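Local coordinates for protein NRPS (Penicillium fellutanum, PDB 6NKI) that is of unknown function but has a Rossmann-type nucleotide-binding fold of the male sterility protein family and holds NADPH dihydro-nicotinamide-adenine-dinucleotide phosphate, at residues G236-A241 against V399-E404. Numbering follows the deposited sequence.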
ATOM      1  N   GLY A 236      -6.339 -10.803   2.497  1.00 78.22           N
ATOM      2  CA  GLY A 236      -7.059  -9.816   3.315  1.00 75.11           C
ATOM      3  C   GLY A 236      -6.202  -8.643   3.725  1.00 79.96           C
ATOM      4  O   GLY A 236      -5.011  -8.817   3.954  1.00 81.28           O
ATOM      5  N   PRO A 237      -6.792  -7.446   3.878  1.00 90.90           N
ATOM      6  CA  PRO A 237      -6.038  -6.261   4.266  1.00 94.23           C
ATOM      7  C   PRO A 237      -5.386  -6.494   5.614  1.00 90.83           C
ATOM      8  O   PRO A 237      -5.822  -7.326   6.413  1.00 92.57           O
ATOM      9  CB  PRO A 237      -7.105  -5.170   4.330  1.00 94.67           C
ATOM     10  CG  PRO A 237      -8.370  -5.907   4.644  1.00 98.51           C
ATOM     11  CD  PRO A 237      -8.247  -7.230   3.943  1.00 94.56           C
ATOM     12  N   VAL A 238      -4.314  -5.744   5.847  1.00 88.73           N
ATOM     13  CA  VAL A 238      -3.553  -5.860   7.083  1.00 90.18           C
ATOM     14  C   VAL A 238      -4.450  -5.587   8.282  1.00 97.87           C
ATOM     15  O   VAL A 238      -4.309  -6.211   9.341  1.00 97.36           O
ATOM     16  CB  VAL A 238      -2.353  -4.898   7.045  1.00 88.00           C
ATOM     17  CG1 VAL A 238      -1.443  -5.167   8.244  1.00 94.40           C
ATOM     18  CG2 VAL A 238      -1.606  -4.999   5.715  1.00 82.56           C
ATOM     19  N   SER A 239      -5.313  -4.582   8.133  1.00105.89           N
ATOM     20  CA  SER A 239      -6.191  -4.085   9.225  1.00114.97           C
ATOM     21  C   SER A 239      -7.196  -5.128   9.718  1.00119.24           C
ATOM     22  O   SER A 239      -7.290  -5.307  10.934  1.00122.13           O
ATOM     23  CB  SER A 239      -6.882  -2.819   8.806  1.00119.99           C
ATOM     24  OG  SER A 239      -7.754  -3.054   7.712  1.00125.36           O
ATOM     25  N   ASN A 240      -7.869  -5.831   8.813  1.00122.60           N
ATOM     26  CA  ASN A 240      -8.860  -6.860   9.220  1.00129.03           C
ATOM     27  C   ASN A 240      -8.466  -8.129   8.485  1.00120.16           C
ATOM     28  O   ASN A 240      -9.201  -8.552   7.591  1.00117.79           O
ATOM     29  CB  ASN A 240     -10.287  -6.483   8.825  1.00139.46           C
ATOM     30  CG  ASN A 240     -10.956  -5.572   9.830  1.00150.96           C
ATOM     31  OD1 ASN A 240     -10.315  -5.095  10.761  1.00152.05           O
ATOM     32  ND2 ASN A 240     -12.242  -5.328   9.651  1.00154.73           N
ATOM     33  N   ALA A 241      -7.355  -8.723   8.913  1.00117.20           N
ATOM     34  CA  ALA A 241      -6.820  -9.903   8.215  1.00116.07           C
ATOM     35  C   ALA A 241      -7.483 -11.181   8.710  1.00116.50           C
ATOM     36  O   ALA A 241      -7.342 -11.530   9.880  1.00118.41           O
ATOM     37  CB  ALA A 241      -5.325  -9.966   8.380  1.00117.05           C
ATOM     38  N   VAL A 399       0.629 -11.209   4.617  1.00 69.57           N
ATOM     39  CA  VAL A 399       0.744 -12.650   4.839  1.00 72.46           C
ATOM     40  C   VAL A 399       1.092 -12.958   6.283  1.00 79.71           C
ATOM     41  O   VAL A 399       0.471 -13.839   6.894  1.00 71.60           O
ATOM     42  CB  VAL A 399       1.713 -13.320   3.851  1.00 75.97           C
ATOM     43  CG1 VAL A 399       3.078 -12.823   4.001  1.00 80.59           C
ATOM     44  CG2 VAL A 399       1.755 -14.808   4.151  1.00 81.15           C
ATOM     45  N   VAL A 400       2.033 -12.207   6.880  1.00 71.26           N
ATOM     46  CA  VAL A 400       2.363 -12.455   8.278  1.00 81.16           C
ATOM     47  C   VAL A 400       1.114 -12.362   9.136  1.00 72.73           C
ATOM     48  O   VAL A 400       0.883 -13.191  10.018  1.00 88.01           O
ATOM     49  CB  VAL A 400       3.462 -11.497   8.789  1.00 83.58           C
ATOM     50  CG1 VAL A 400       3.616 -11.620  10.316  1.00 76.19           C
ATOM     51  CG2 VAL A 400       4.817 -11.804   8.162  1.00 81.56           C
ATOM     52  N   ARG A 401       0.301 -11.340   8.912  1.00 91.60           N
ATOM     53  CA  ARG A 401      -0.858 -11.176   9.783  1.00 93.91           C
ATOM     54  C   ARG A 401      -1.884 -12.283   9.537  1.00 92.41           C
ATOM     55  O   ARG A 401      -2.654 -12.633  10.441  1.00 89.49           O
ATOM     56  CB  ARG A 401      -1.511  -9.803   9.586  1.00 96.77           C
ATOM     57  CG  ARG A 401      -0.646  -8.565   9.771  1.00108.16           C
ATOM     58  CD  ARG A 401      -0.050  -8.466  11.163  1.00127.36           C
ATOM     59  NE  ARG A 401      -1.052  -8.504  12.227  1.00141.04           N
ATOM     60  CZ  ARG A 401      -1.746  -7.452  12.650  1.00142.96           C
ATOM     61  NH1 ARG A 401      -1.565  -6.261  12.090  1.00142.37           N
ATOM     62  NH2 ARG A 401      -2.628  -7.598  13.633  1.00144.16           N
ATOM     63  N   ASN A 402      -1.906 -12.848   8.330  1.00 94.43           N
ATOM     64  CA  ASN A 402      -2.857 -13.912   8.040  1.00103.41           C
ATOM     65  C   ASN A 402      -2.374 -15.251   8.605  1.00101.02           C
ATOM     66  O   ASN A 402      -3.150 -15.994   9.220  1.00 97.08           O
ATOM     67  CB  ASN A 402      -3.099 -14.002   6.523  1.00103.20           C
ATOM     68  CG  ASN A 402      -3.912 -12.805   5.963  1.00100.24           C
ATOM     69  OD1 ASN A 402      -4.903 -12.381   6.551  1.00101.71           O
ATOM     70  ND2 ASN A 402      -3.482 -12.275   4.822  1.00 97.66           N
ATOM     71  N   ALA A 403      -1.091 -15.558   8.438  1.00105.11           N
ATOM     72  CA  ALA A 403      -0.550 -16.783   9.010  1.00 76.94           C
ATOM     73  C   ALA A 403      -0.630 -16.784  10.534  1.00 95.92           C
ATOM     74  O   ALA A 403      -0.722 -17.849  11.149  1.00103.13           O
ATOM     75  CB  ALA A 403       0.894 -16.968   8.546  1.00 77.98           C
ATOM     76  N   GLU A 404      -0.561 -15.609  11.160  1.00 93.40           N
ATOM     77  CA  GLU A 404      -0.795 -15.487  12.596  1.00 95.42           C
ATOM     78  C   GLU A 404      -2.268 -15.680  12.954  1.00 95.20           C
ATOM     79  O   GLU A 404      -2.583 -16.059  14.086  1.00 97.17           O
ATOM     80  CB  GLU A 404      -0.299 -14.126  13.084  1.00 97.20           C
ATOM     81  CG  GLU A 404      -0.554 -13.857  14.567  1.00114.31           C
ATOM     82  CD  GLU A 404       0.101 -12.580  15.085  1.00119.92           C
ATOM     83  OE1 GLU A 404       0.767 -11.873  14.298  1.00119.29           O
ATOM     84  OE2 GLU A 404      -0.047 -12.294  16.295  1.00125.69           O
TER
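Val238 and Ala241 pack against Arg401 and Asn402, joining a loop of the Rossmann-type part of the chain to the C-terminal helix 389-410. The loop follows strand 233-235 and leads toward helix 248-259. The contact is small, burying 232 Å² over both sides, and consists of van der Waals packing.

The side chains of Val238 and Arg401 cross at about a right angle. At chi1 -172°, Val238 sets CG1 across from its own N, and this branch does the touching. Val238 CG1 meets Arg401 CG at 3.8 Å. The arginine chain is bent at chi2 and chi3, so its far end folds back past the same methyl, with Arg401 NH1 4.0 Å from Val238 CG1. Val238 O sits over one face of the guanidinium group, 3.9 Å from Arg401 NH1. An approach over the face does not use the N-H groups, which lie in the plane of the guanidinium.

Ala241 points its methyl at the helix, where it touches two consecutive residues, Arg401 and Asn402. Ala241 CB lies 4.0 Å from Arg401 CB, and it also meets the amide of Asn402. The nearest CA atoms across the contact are those of Ala241 and Asn402, 5.6 Å apart.

Asn402 is buried and also touches Trp250 of helix 248-259. Val399, one turn back, packs on Phe322, Ala325 and Ile326 of helix 319-330. On the loop, Pro237 turns from helix 389-410 and rests on Val276 and Asp277.

The Asn402 amide reaches the loop with both ends. Asn402 OD1 lies 3.1 Å from Ala241 CB, while Asn402 ND2 stays 3.9 Å from Gly236 O, too far for a hydrogen bond.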